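Local coordinates for uncharacterized protein (Candida albicans, PDB 5K04) that serves as the non-catalytic MDM20 subunit of the NatB N-terminal acetyltransferase complex, probably acting as the helical scaffold for its catalytic partner, at residues Y149-H154 with I188-L193; L167-G172 with T192-S197; Q421-D426 with E661-L666; N425-P430 with K736-D741. All blocks are in the same frame, centred on the assembly; numbering follows the deposited sequence.

Contact 1 (Y149-H154 with I188-L193)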
loop_
_atom_site.group_PDB
_atom_site.type_symbol
_atom_site.label_atom_id
_atom_site.label_comp_id
_atom_site.label_asym_id
_atom_site.label_seq_id
_atom_site.Cartn_x
_atom_site.Cartn_y
_atom_site.Cartn_z
ATOM N N TYR A 149 -25.795 12.587 2.024
ATOM C CA TYR A 149 -26.251 12.501 3.403
ATOM C C TYR A 149 -26.563 11.056 3.781
ATOM O O TYR A 149 -26.113 10.568 4.822
ATOM C CB TYR A 149 -27.467 13.411 3.545
ATOM C CG TYR A 149 -27.947 13.651 4.941
ATOM C CD1 TYR A 149 -27.063 13.613 6.019
ATOM C CD2 TYR A 149 -29.294 13.928 5.191
ATOM C CE1 TYR A 149 -27.502 13.846 7.316
ATOM C CE2 TYR A 149 -29.748 14.169 6.497
ATOM C CZ TYR A 149 -28.844 14.129 7.555
ATOM O OH TYR A 149 -29.267 14.355 8.845
ATOM N N ALA A 150 -27.289 10.348 2.904
ATOM C CA ALA A 150 -27.641 8.945 3.128
ATOM C C ALA A 150 -26.404 8.063 3.182
ATOM O O ALA A 150 -26.259 7.210 4.071
ATOM C CB ALA A 150 -28.573 8.463 2.013
ATOM N N PHE A 151 -25.514 8.235 2.211
ATOM C CA PHE A 151 -24.280 7.460 2.197
ATOM C C PHE A 151 -23.453 7.718 3.454
ATOM O O PHE A 151 -22.815 6.797 3.981
ATOM C CB PHE A 151 -23.485 7.790 0.926
ATOM C CG PHE A 151 -22.249 6.956 0.755
ATOM C CD1 PHE A 151 -22.342 5.598 0.492
ATOM C CD2 PHE A 151 -20.996 7.537 0.859
ATOM C CE1 PHE A 151 -21.191 4.834 0.336
ATOM C CE2 PHE A 151 -19.854 6.785 0.698
ATOM C CZ PHE A 151 -19.949 5.429 0.439
ATOM N N SER A 152 -23.491 8.952 3.968
ATOM C CA SER A 152 -22.725 9.299 5.159
ATOM C C SER A 152 -23.224 8.547 6.387
ATOM O O SER A 152 -22.462 8.382 7.345
ATOM C CB SER A 152 -22.772 10.813 5.399
ATOM O OG SER A 152 -24.060 11.247 5.814
ATOM N N PHE A 153 -24.483 8.087 6.377
ATOM C CA PHE A 153 -24.990 7.290 7.494
ATOM C C PHE A 153 -24.405 5.890 7.484
ATOM O O PHE A 153 -24.141 5.312 8.545
ATOM C CB PHE A 153 -26.512 7.214 7.452
ATOM C CG PHE A 153 -27.184 8.416 8.018
ATOM C CD1 PHE A 153 -27.146 8.666 9.379
ATOM C CD2 PHE A 153 -27.829 9.322 7.188
ATOM C CE1 PHE A 153 -27.751 9.807 9.920
ATOM C CE2 PHE A 153 -28.441 10.456 7.708
ATOM C CZ PHE A 153 -28.404 10.702 9.082
ATOM N N HIS A 154 -24.199 5.339 6.292
ATOM C CA HIS A 154 -23.445 4.101 6.157
ATOM C C HIS A 154 -22.013 4.259 6.659
ATOM O O HIS A 154 -21.495 3.383 7.361
ATOM C CB HIS A 154 -23.430 3.656 4.701
ATOM C CG HIS A 154 -22.375 2.641 4.417
ATOM N ND1 HIS A 154 -22.400 1.376 4.963
ATOM C CD2 HIS A 154 -21.248 2.709 3.674
ATOM C CE1 HIS A 154 -21.346 0.700 4.549
ATOM N NE2 HIS A 154 -20.629 1.487 3.767
ATOM N N ILE A 188 -29.212 2.512 -6.134
ATOM C CA ILE A 188 -29.687 1.234 -5.612
ATOM C C ILE A 188 -28.673 0.655 -4.632
ATOM O O ILE A 188 -29.039 0.177 -3.550
ATOM C CB ILE A 188 -29.983 0.270 -6.777
ATOM C CG1 ILE A 188 -31.151 0.796 -7.627
ATOM C CG2 ILE A 188 -30.271 -1.123 -6.257
ATOM C CD1 ILE A 188 -31.441 -0.020 -8.888
ATOM N N TYR A 189 -27.382 0.723 -4.978
ATOM C CA TYR A 189 -26.341 0.268 -4.059
ATOM C C TYR A 189 -26.476 0.946 -2.692
ATOM O O TYR A 189 -26.504 0.271 -1.655
ATOM C CB TYR A 189 -24.959 0.521 -4.676
ATOM C CG TYR A 189 -23.794 0.325 -3.712
ATOM C CD1 TYR A 189 -23.286 -0.952 -3.439
ATOM C CD2 TYR A 189 -23.196 1.423 -3.079
ATOM C CE1 TYR A 189 -22.223 -1.135 -2.536
ATOM C CE2 TYR A 189 -22.118 1.255 -2.198
ATOM C CZ TYR A 189 -21.648 -0.025 -1.925
ATOM O OH TYR A 189 -20.609 -0.189 -1.061
ATOM N N VAL A 190 -26.599 2.283 -2.676
ATOM C CA VAL A 190 -26.664 3.015 -1.411
ATOM C C VAL A 190 -27.823 2.507 -0.572
ATOM O O VAL A 190 -27.685 2.268 0.634
ATOM C CB VAL A 190 -26.792 4.532 -1.653
ATOM C CG1 VAL A 190 -26.984 5.267 -0.317
ATOM C CG2 VAL A 190 -25.564 5.063 -2.344
ATOM N N TYR A 191 -28.986 2.347 -1.209
ATOM C CA TYR A 191 -30.175 1.848 -0.530
ATOM C C TYR A 191 -29.891 0.509 0.153
ATOM O O TYR A 191 -30.246 0.313 1.321
ATOM C CB TYR A 191 -31.325 1.742 -1.549
ATOM C CG TYR A 191 -32.681 1.465 -0.959
ATOM C CD1 TYR A 191 -33.077 2.064 0.222
ATOM C CD2 TYR A 191 -33.579 0.612 -1.588
ATOM C CE1 TYR A 191 -34.312 1.801 0.778
ATOM C CE2 TYR A 191 -34.832 0.355 -1.039
ATOM C CZ TYR A 191 -35.194 0.948 0.139
ATOM O OH TYR A 191 -36.445 0.693 0.682
ATOM N N THR A 192 -29.214 -0.417 -0.556
ATOM C CA THR A 192 -28.942 -1.743 0.005
ATOM C C THR A 192 -28.078 -1.679 1.255
ATOM O O THR A 192 -28.082 -2.631 2.042
ATOM C CB THR A 192 -28.240 -2.647 -1.004
ATOM O OG1 THR A 192 -26.950 -2.108 -1.296
ATOM C CG2 THR A 192 -29.060 -2.785 -2.284
ATOM N N LEU A 193 -27.342 -0.581 1.461
ATOM C CA LEU A 193 -26.516 -0.477 2.661
ATOM C C LEU A 193 -27.347 -0.448 3.939
ATOM O O LEU A 193 -26.798 -0.669 5.018
ATOM C CB LEU A 193 -25.631 0.769 2.596
ATOM C CG LEU A 193 -24.704 0.856 1.379
ATOM C CD1 LEU A 193 -24.088 2.249 1.312
ATOM C CD2 LEU A 193 -23.614 -0.241 1.432
#

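Contact 2 (L167-G172 with T192-S197)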
loop_
_atom_site.group_PDB
_atom_site.type_symbol
_atom_site.label_atom_id
_atom_site.label_comp_id
_atom_site.label_asym_id
_atom_site.label_seq_id
_atom_site.Cartn_x
_atom_site.Cartn_y
_atom_site.Cartn_z
ATOM N N LEU A 167 -30.921 4.076 14.611
ATOM C CA LEU A 167 -31.316 5.391 14.115
ATOM C C LEU A 167 -30.636 5.710 12.791
ATOM O O LEU A 167 -31.288 6.153 11.835
ATOM C CB LEU A 167 -30.975 6.453 15.152
ATOM C CG LEU A 167 -31.113 7.896 14.683
ATOM C CD1 LEU A 167 -32.568 8.276 14.577
ATOM C CD2 LEU A 167 -30.378 8.807 15.646
ATOM N N TYR A 168 -29.311 5.509 12.731
ATOM C CA TYR A 168 -28.548 5.819 11.524
ATOM C C TYR A 168 -29.063 5.019 10.336
ATOM O O TYR A 168 -29.147 5.527 9.212
ATOM C CB TYR A 168 -27.064 5.525 11.756
ATOM C CG TYR A 168 -26.338 6.460 12.721
ATOM C CD1 TYR A 168 -26.902 7.661 13.128
ATOM C CD2 TYR A 168 -25.064 6.146 13.194
ATOM C CE1 TYR A 168 -26.226 8.517 13.991
ATOM C CE2 TYR A 168 -24.384 6.994 14.051
ATOM C CZ TYR A 168 -24.966 8.175 14.444
ATOM O OH TYR A 168 -24.292 9.012 15.305
ATOM N N ASN A 169 -29.422 3.763 10.573
ATOM C CA ASN A 169 -29.901 2.911 9.497
ATOM C C ASN A 169 -31.287 3.328 9.036
ATOM O O ASN A 169 -31.593 3.261 7.839
ATOM C CB ASN A 169 -29.912 1.466 9.971
ATOM C CG ASN A 169 -29.925 0.522 8.848
ATOM O OD1 ASN A 169 -28.878 0.219 8.265
ATOM N ND2 ASN A 169 -31.125 0.083 8.469
ATOM N N SER A 170 -32.135 3.754 9.977
ATOM C CA SER A 170 -33.482 4.205 9.642
ATOM C C SER A 170 -33.458 5.523 8.880
ATOM O O SER A 170 -34.287 5.748 7.992
ATOM C CB SER A 170 -34.308 4.344 10.922
ATOM O OG SER A 170 -35.344 5.279 10.732
ATOM N N LEU A 171 -32.531 6.421 9.230
ATOM C CA LEU A 171 -32.470 7.710 8.542
ATOM C C LEU A 171 -31.929 7.548 7.128
ATOM O O LEU A 171 -32.383 8.230 6.202
ATOM C CB LEU A 171 -31.620 8.707 9.342
ATOM C CG LEU A 171 -32.172 9.205 10.688
ATOM C CD1 LEU A 171 -31.087 9.896 11.470
ATOM C CD2 LEU A 171 -33.375 10.149 10.540
ATOM N N GLY A 172 -30.955 6.656 6.937
ATOM C CA GLY A 172 -30.417 6.457 5.599
ATOM C C GLY A 172 -31.412 5.770 4.684
ATOM O O GLY A 172 -31.562 6.145 3.517
ATOM N N THR A 192 -29.214 -0.417 -0.556
ATOM C CA THR A 192 -28.942 -1.743 0.005
ATOM C C THR A 192 -28.078 -1.679 1.255
ATOM O O THR A 192 -28.082 -2.631 2.042
ATOM C CB THR A 192 -28.240 -2.647 -1.004
ATOM O OG1 THR A 192 -26.950 -2.108 -1.296
ATOM C CG2 THR A 192 -29.060 -2.785 -2.284
ATOM N N LEU A 193 -27.342 -0.581 1.461
ATOM C CA LEU A 193 -26.516 -0.477 2.661
ATOM C C LEU A 193 -27.347 -0.448 3.939
ATOM O O LEU A 193 -26.798 -0.669 5.018
ATOM C CB LEU A 193 -25.631 0.769 2.596
ATOM C CG LEU A 193 -24.704 0.856 1.379
ATOM C CD1 LEU A 193 -24.088 2.249 1.312
ATOM C CD2 LEU A 193 -23.614 -0.241 1.432
ATOM N N PHE A 194 -28.652 -0.193 3.852
ATOM C CA PHE A 194 -29.495 -0.096 5.042
ATOM C C PHE A 194 -30.534 -1.205 5.122
ATOM O O PHE A 194 -31.432 -1.137 5.971
ATOM C CB PHE A 194 -30.174 1.274 5.087
ATOM C CG PHE A 194 -29.218 2.408 4.878
ATOM C CD1 PHE A 194 -28.322 2.764 5.880
ATOM C CD2 PHE A 194 -29.172 3.082 3.667
ATOM C CE1 PHE A 194 -27.411 3.795 5.685
ATOM C CE2 PHE A 194 -28.253 4.103 3.462
ATOM C CZ PHE A 194 -27.379 4.470 4.479
ATOM N N LEU A 195 -30.431 -2.222 4.264
ATOM C CA LEU A 195 -31.454 -3.238 4.111
ATOM C C LEU A 195 -30.991 -4.586 4.639
ATOM O O LEU A 195 -29.807 -4.928 4.581
ATOM C CB LEU A 195 -31.839 -3.404 2.647
ATOM C CG LEU A 195 -32.458 -2.193 1.970
ATOM C CD1 LEU A 195 -32.826 -2.583 0.552
ATOM C CD2 LEU A 195 -33.684 -1.693 2.766
ATOM N N SER A 196 -31.956 -5.376 5.101
ATOM C CA SER A 196 -31.671 -6.753 5.448
ATOM C C SER A 196 -31.483 -7.584 4.184
ATOM O O SER A 196 -31.826 -7.177 3.069
ATOM C CB SER A 196 -32.802 -7.346 6.293
ATOM O OG SER A 196 -33.994 -7.473 5.531
ATOM N N SER A 197 -30.935 -8.777 4.385
ATOM C CA SER A 197 -30.793 -9.730 3.293
ATOM C C SER A 197 -32.148 -10.042 2.659
ATOM O O SER A 197 -32.251 -10.180 1.433
ATOM C CB SER A 197 -30.122 -11.006 3.823
ATOM O OG SER A 197 -29.446 -11.714 2.800
#

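Contact 3 (Q421-D426 with E661-L666)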
loop_
_atom_site.group_PDB
_atom_site.type_symbol
_atom_site.label_atom_id
_atom_site.label_comp_id
_atom_site.label_asym_id
_atom_site.label_seq_id
_atom_site.Cartn_x
_atom_site.Cartn_y
_atom_site.Cartn_z
ATOM N N GLN A 421 20.740 -8.709 5.338
ATOM C CA GLN A 421 21.356 -9.416 6.458
ATOM C C GLN A 421 22.810 -9.019 6.680
ATOM O O GLN A 421 23.394 -9.386 7.706
ATOM C CB GLN A 421 21.311 -10.933 6.231
ATOM C CG GLN A 421 19.940 -11.494 5.935
ATOM C CD GLN A 421 18.939 -11.125 7.014
ATOM O OE1 GLN A 421 19.116 -11.457 8.181
ATOM N NE2 GLN A 421 17.894 -10.401 6.628
ATOM N N LEU A 422 23.412 -8.328 5.726
ATOM C CA LEU A 422 24.829 -8.015 5.720
ATOM C C LEU A 422 25.010 -6.502 5.771
ATOM O O LEU A 422 24.037 -5.737 5.753
ATOM C CB LEU A 422 25.504 -8.591 4.473
ATOM C CG LEU A 422 25.344 -10.094 4.260
ATOM C CD1 LEU A 422 25.918 -10.501 2.885
ATOM C CD2 LEU A 422 25.988 -10.898 5.403
ATOM N N ASN A 423 26.278 -6.086 5.854
ATOM C CA ASN A 423 26.657 -4.684 5.782
ATOM C C ASN A 423 26.891 -4.224 4.346
ATOM O O ASN A 423 27.518 -3.180 4.124
ATOM C CB ASN A 423 27.893 -4.437 6.650
ATOM C CG ASN A 423 27.624 -4.720 8.110
ATOM O OD1 ASN A 423 26.719 -4.137 8.724
ATOM N ND2 ASN A 423 28.396 -5.629 8.673
ATOM N N THR A 424 26.381 -4.986 3.374
ATOM C CA THR A 424 26.453 -4.669 1.950
ATOM C C THR A 424 25.324 -3.709 1.549
ATOM O O THR A 424 24.547 -3.952 0.625
ATOM C CB THR A 424 26.376 -5.962 1.150
ATOM O OG1 THR A 424 25.192 -6.676 1.532
ATOM C CG2 THR A 424 27.572 -6.832 1.437
ATOM N N ASN A 425 25.245 -2.585 2.266
ATOM C CA ASN A 425 24.097 -1.690 2.140
ATOM C C ASN A 425 24.091 -0.942 0.811
ATOM O O ASN A 425 23.060 -0.379 0.421
ATOM C CB ASN A 425 24.113 -0.735 3.326
ATOM C CG ASN A 425 24.361 -1.461 4.646
ATOM O OD1 ASN A 425 23.777 -2.518 4.919
ATOM N ND2 ASN A 425 25.261 -0.914 5.451
ATOM N N ASP A 426 25.220 -1.012 0.112
ATOM C CA ASP A 426 25.483 -0.410 -1.188
ATOM C C ASP A 426 24.579 -0.963 -2.294
ATOM O O ASP A 426 24.339 -0.280 -3.291
ATOM C CB ASP A 426 26.961 -0.724 -1.506
ATOM C CG ASP A 426 27.665 0.372 -2.161
ATOM O OD1 ASP A 426 27.161 0.876 -3.182
ATOM O OD2 ASP A 426 28.753 0.728 -1.667
ATOM N N GLU A 661 23.565 -5.611 11.406
ATOM C CA GLU A 661 23.360 -4.796 12.603
ATOM C C GLU A 661 24.544 -3.906 12.903
ATOM O O GLU A 661 24.384 -2.913 13.617
ATOM C CB GLU A 661 23.147 -5.645 13.851
ATOM C CG GLU A 661 22.010 -6.597 13.815
ATOM C CD GLU A 661 22.212 -7.680 14.835
ATOM O OE1 GLU A 661 22.518 -8.822 14.436
ATOM O OE2 GLU A 661 22.123 -7.370 16.037
ATOM N N LEU A 662 25.738 -4.276 12.430
ATOM C CA LEU A 662 26.910 -3.457 12.701
ATOM C C LEU A 662 26.761 -2.069 12.087
ATOM O O LEU A 662 26.946 -1.054 12.765
ATOM C CB LEU A 662 28.163 -4.162 12.182
ATOM C CG LEU A 662 29.423 -3.313 12.285
ATOM C CD1 LEU A 662 29.742 -3.029 13.751
ATOM C CD2 LEU A 662 30.569 -4.029 11.622
ATOM N N THR A 663 26.398 -2.003 10.805
ATOM C CA THR A 663 26.265 -0.696 10.175
ATOM C C THR A 663 24.956 -0.009 10.546
ATOM O O THR A 663 24.893 1.226 10.558
ATOM C CB THR A 663 26.415 -0.820 8.657
ATOM O OG1 THR A 663 25.589 -1.873 8.149
ATOM C CG2 THR A 663 27.875 -1.097 8.305
ATOM N N GLN A 664 23.920 -0.778 10.893
ATOM C CA GLN A 664 22.703 -0.166 11.420
ATOM C C GLN A 664 22.983 0.596 12.720
ATOM O O GLN A 664 22.614 1.771 12.864
ATOM C CB GLN A 664 21.639 -1.234 11.659
ATOM C CG GLN A 664 20.950 -1.768 10.437
ATOM C CD GLN A 664 19.774 -2.656 10.837
ATOM O OE1 GLN A 664 19.961 -3.806 11.252
ATOM N NE2 GLN A 664 18.559 -2.111 10.748
ATOM N N ASN A 665 23.590 -0.085 13.705
ATOM C CA ASN A 665 23.889 0.553 14.984
ATOM C C ASN A 665 24.901 1.682 14.813
ATOM O O ASN A 665 24.777 2.738 15.442
ATOM C CB ASN A 665 24.433 -0.472 15.979
ATOM C CG ASN A 665 23.433 -1.547 16.327
ATOM O OD1 ASN A 665 22.211 -1.360 16.225
ATOM N ND2 ASN A 665 23.952 -2.695 16.755
ATOM N N LEU A 666 25.928 1.454 13.987
ATOM C CA LEU A 666 26.962 2.457 13.787
ATOM C C LEU A 666 26.380 3.707 13.135
ATOM O O LEU A 666 26.736 4.835 13.508
ATOM C CB LEU A 666 28.085 1.849 12.949
ATOM C CG LEU A 666 29.508 2.393 13.038
ATOM C CD1 LEU A 666 29.902 2.651 14.479
ATOM C CD2 LEU A 666 30.457 1.398 12.396
#

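Contact 4 (N425-P430 with K736-D741)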
loop_
_atom_site.group_PDB
_atom_site.type_symbol
_atom_site.label_atom_id
_atom_site.label_comp_id
_atom_site.label_asym_id
_atom_site.label_seq_id
_atom_site.Cartn_x
_atom_site.Cartn_y
_atom_site.Cartn_z
ATOM N N ASN A 425 25.245 -2.585 2.266
ATOM C CA ASN A 425 24.097 -1.690 2.140
ATOM C C ASN A 425 24.091 -0.942 0.811
ATOM O O ASN A 425 23.060 -0.379 0.421
ATOM C CB ASN A 425 24.113 -0.735 3.326
ATOM C CG ASN A 425 24.361 -1.461 4.646
ATOM O OD1 ASN A 425 23.777 -2.518 4.919
ATOM N ND2 ASN A 425 25.261 -0.914 5.451
ATOM N N ASP A 426 25.220 -1.012 0.112
ATOM C CA ASP A 426 25.483 -0.410 -1.188
ATOM C C ASP A 426 24.579 -0.963 -2.294
ATOM O O ASP A 426 24.339 -0.280 -3.291
ATOM C CB ASP A 426 26.961 -0.724 -1.506
ATOM C CG ASP A 426 27.665 0.372 -2.161
ATOM O OD1 ASP A 426 27.161 0.876 -3.182
ATOM O OD2 ASP A 426 28.753 0.728 -1.667
ATOM N N LEU A 427 24.099 -2.206 -2.148
ATOM C CA LEU A 427 23.751 -3.065 -3.277
ATOM C C LEU A 427 22.257 -3.324 -3.422
ATOM O O LEU A 427 21.849 -4.071 -4.323
ATOM C CB LEU A 427 24.478 -4.412 -3.151
ATOM C CG LEU A 427 25.995 -4.366 -2.949
ATOM C CD1 LEU A 427 26.557 -5.780 -2.790
ATOM C CD2 LEU A 427 26.691 -3.604 -4.098
ATOM N N ILE A 428 21.432 -2.740 -2.565
ATOM C CA ILE A 428 19.998 -3.006 -2.599
ATOM C C ILE A 428 19.274 -2.077 -3.577
ATOM O O ILE A 428 18.458 -2.527 -4.387
ATOM C CB ILE A 428 19.447 -2.892 -1.163
ATOM C CG1 ILE A 428 20.089 -3.974 -0.269
ATOM C CG2 ILE A 428 17.942 -2.930 -1.159
ATOM C CD1 ILE A 428 19.612 -3.946 1.178
ATOM N N PHE A 429 19.577 -0.776 -3.526
ATOM C CA PHE A 429 18.917 0.200 -4.395
ATOM C C PHE A 429 18.960 -0.148 -5.877
ATOM O O PHE A 429 17.950 0.089 -6.565
ATOM C CB PHE A 429 19.540 1.593 -4.175
ATOM C CG PHE A 429 18.670 2.514 -3.380
ATOM C CD1 PHE A 429 17.447 2.941 -3.882
ATOM C CD2 PHE A 429 19.066 2.956 -2.122
ATOM C CE1 PHE A 429 16.627 3.789 -3.135
ATOM C CE2 PHE A 429 18.264 3.813 -1.372
ATOM C CZ PHE A 429 17.044 4.230 -1.878
ATOM N N PRO A 430 20.057 -0.665 -6.436
ATOM C CA PRO A 430 20.023 -1.012 -7.868
ATOM C C PRO A 430 18.968 -2.057 -8.207
ATOM O O PRO A 430 18.340 -1.992 -9.272
ATOM C CB PRO A 430 21.453 -1.515 -8.132
ATOM C CG PRO A 430 22.299 -0.779 -7.105
ATOM C CD PRO A 430 21.420 -0.789 -5.870
ATOM N N LYS A 736 33.026 -7.680 -0.400
ATOM C CA LYS A 736 34.092 -7.103 0.413
ATOM C C LYS A 736 34.248 -5.611 0.147
ATOM O O LYS A 736 34.433 -4.828 1.087
ATOM C CB LYS A 736 35.420 -7.827 0.174
ATOM C CG LYS A 736 35.420 -9.277 0.675
ATOM C CD LYS A 736 36.805 -9.821 0.920
ATOM C CE LYS A 736 37.651 -9.886 -0.328
ATOM N NZ LYS A 736 39.044 -10.344 0.027
ATOM N N SER A 737 34.177 -5.198 -1.123
ATOM C CA SER A 737 34.287 -3.775 -1.437
ATOM C C SER A 737 33.107 -2.992 -0.870
ATOM O O SER A 737 33.272 -1.861 -0.396
ATOM C CB SER A 737 34.379 -3.567 -2.953
ATOM O OG SER A 737 35.593 -4.083 -3.470
ATOM N N SER A 738 31.906 -3.576 -0.925
ATOM C CA SER A 738 30.714 -2.891 -0.425
ATOM C C SER A 738 30.763 -2.740 1.086
ATOM O O SER A 738 30.389 -1.694 1.626
ATOM C CB SER A 738 29.448 -3.651 -0.834
ATOM O OG SER A 738 28.302 -3.102 -0.209
ATOM N N ILE A 739 31.185 -3.792 1.789
ATOM C CA ILE A 739 31.344 -3.699 3.237
ATOM C C ILE A 739 32.327 -2.591 3.575
ATOM O O ILE A 739 32.074 -1.756 4.450
ATOM C CB ILE A 739 31.794 -5.054 3.817
ATOM C CG1 ILE A 739 30.631 -6.045 3.815
ATOM C CG2 ILE A 739 32.370 -4.886 5.217
ATOM C CD1 ILE A 739 31.090 -7.480 4.008
ATOM N N GLU A 740 33.447 -2.548 2.852
ATOM C CA GLU A 740 34.477 -1.545 3.102
ATOM C C GLU A 740 33.932 -0.138 2.898
ATOM O O GLU A 740 33.951 0.689 3.814
ATOM C CB GLU A 740 35.677 -1.800 2.182
ATOM C CG GLU A 740 36.786 -0.736 2.295
ATOM C CD GLU A 740 38.148 -1.223 1.803
ATOM O OE1 GLU A 740 38.262 -2.375 1.348
ATOM O OE2 GLU A 740 39.106 -0.442 1.877
ATOM N N ASP A 741 33.428 0.141 1.692
ATOM C CA ASP A 741 32.912 1.469 1.378
ATOM C C ASP A 741 31.849 1.914 2.386
ATOM O O ASP A 741 31.879 3.051 2.873
ATOM C CB ASP A 741 32.351 1.476 -0.047
ATOM C CG ASP A 741 33.417 1.203 -1.102
ATOM O OD1 ASP A 741 34.598 1.532 -0.866
ATOM O OD2 ASP A 741 33.072 0.665 -2.171
HETATM O O HOH W 1 30.587 -0.954 -3.298
#

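Contact 1 (Y149-H154 with I188-L193)
L193 drives its CD1 methyl onto one face of the H154 imidazole, and the closest packing of this contact is here. L193 CD1 is 3.6 Å from H154 CG and lies 27° off the ring normal, a CH-pi contact displaced toward the rim, with the two side chains crossing at about a right angle. H154 turns its ring anti to its own backbone N (chi1 163°), and its NE2 reaches out of the contact to a hydrogen bond with E493. The same L193 CD1 touches F151, 3.9 Å from F151 CD1, so one methyl serves both rings. Toward the start of the segments the fit slackens. V190 CG2 stands 4.3 Å from F151 CD1, and A150 CB is also 4.3 Å from V190 CG1. Loosest is partly exposed Y189, whose ring edge meets F151 CE1 at 4.5 Å through Y189 CE2. Beyond them, F489 and L492 of helix 489-503 close over F151. The helical segments 149-154 and 188-192 have axes that approach to 9.8 Å at 40°, with helix 162-177 between them in the chain: such stacking of alternate helices is consistent with a TPR-like alpha solenoid.

Contact 2 (L167-G172 with T192-S197)
N169 and F194 bring their CA atoms to 5.4 Å, where a turn of helix 162-177 meets a non-helical linker. On the helix side the backbone is regular, G172 N bonding to Y168 O. On the other, T192 to L195 form a type I beta turn, and S196 then takes the N-cap of helix 197-204, with E199 returning its carboxylate to S196 N in the manner of a capping box. F194 projects from the turn toward the helix and lays its ring on G172 in a CH-pi contact: G172 CA is 3.8 Å from the ring centroid and 11° off the normal, almost over the centre. With no side chain on the glycine, the ring can rest directly on the main chain, and F194 CD2 comes to 3.6 Å from G172 C. The opposite face of the ring is backed by L193 CB of its own segment. N169 has its CG anti to the backbone N (chi1 -160°), which carries the amide out to the linker. N169 ND2 donates to F194 O over 2.8 Å at 162°, with F194 O close to the plane of the amide, though the donor is tilted from the plane of the carbonyl. The other half of the amide, N169 OD1, meets the ring edge in its plane, 3.5 Å from F194 CD1, the amide and ring being steeply inclined to each other. One asparagine thus bonds the carbonyl of F194, tying the turn to helix 162-177, while N169 OD1 faces the electropositive rim of the phenyl, not its electron-rich face.

Contact 3 (Q421-D426 with E661-L666)
E661 opens helix 661-682, its backbone N 4.4 Å from N423 OD1 and its carboxylate turned elsewhere, to S659 OG. L662 comes next and crosses N423 at about a right angle. Its CB lies 3.7 Å from N423 OD1 and 3.8 Å from N423 ND2, so the aliphatic carbon sits beside both ends of the amide, whose ND2 is itself bonded to Q711. T663 then makes the polar grip. Its main-chain N, in the first turn of the helix, donates to N423 OD1 at 3.0 Å and 150°, arriving 39° above the carbonyl plane. A loop thus meets the start of a helix more than 200 residues later, in an all-helical fold whose central region belongs to the TPR clan. The T663 hydroxyl, placed between its own backbone N and carbonyl carbon (chi1 49°), points back at the same acceptor. T663 OG1 donates to N423 OD1 over 2.6 Å, this time only slightly tilted from the plane. G660 O also lies within bonding distance of that hydroxyl, whose single proton can serve only one of the two acceptors at a time, and V743 packs on the T663 side chain from helix 729-747. T663 CG2 completes the approach, 3.6 Å from N423 CG.

Contact 4 (N425-P430 with K736-D741)
S738 sets its OG opposite its backbone N (chi1 172°), pointing at D426 CB, while D741, with CG opposite its carbonyl carbon (chi1 -63°), brings its carboxylate round to that of D426. This is where helix 729-747, the last of the all-helical chain, packs on the loop leading into helix 429-434, inside the family's TPR-clan region. The closest CA pair is D426 and S738, 5.8 Å apart. S738 OG makes a tight approach to D426 CB, at 3.0 Å. L427 adds to the packing, its CG 3.8 Å from S738 OG and its CD1 near S738 CB. That hydroxyl is buried here without a polar partner in the model, a cost paid within otherwise apolar packing. Nearer the solvent the character changes. D426 OD2 and D741 OD2 stand 4.3 Å apart, their carboxylate planes turned 63° to each other. Like charges so close would probably raise the proton affinity of one of the pair. A water that donates to both probably eases the repulsion: its bond to D741 OD2 is 3.2 Å, and the weak one to D426 OD2 is 3.0 Å.

In the fold
The four contacts form two neighbouring pairs on opposite sides of the chain's centre. Contacts 1 and 2 have centres about 7 Å apart, share T192 and L193, and touch through F194, which meets A150 and H154; together they connect three successive helices and the loop after the last over a short span of sequence. Contacts 3 and 4, centres about 9 Å apart, share N425 and D426 and instead tie one loop to two late helices over hundreds of residues. Contacts 1 and 3 are buried, contacts 2 and 4 only partly so. Yet burial does not dictate chemistry: contact 1 is apolar and aromatic, contact 3 rests on amide and hydroxyl bonds, contact 2 mixes both, and contact 4 carries a water-bridged acidic rim.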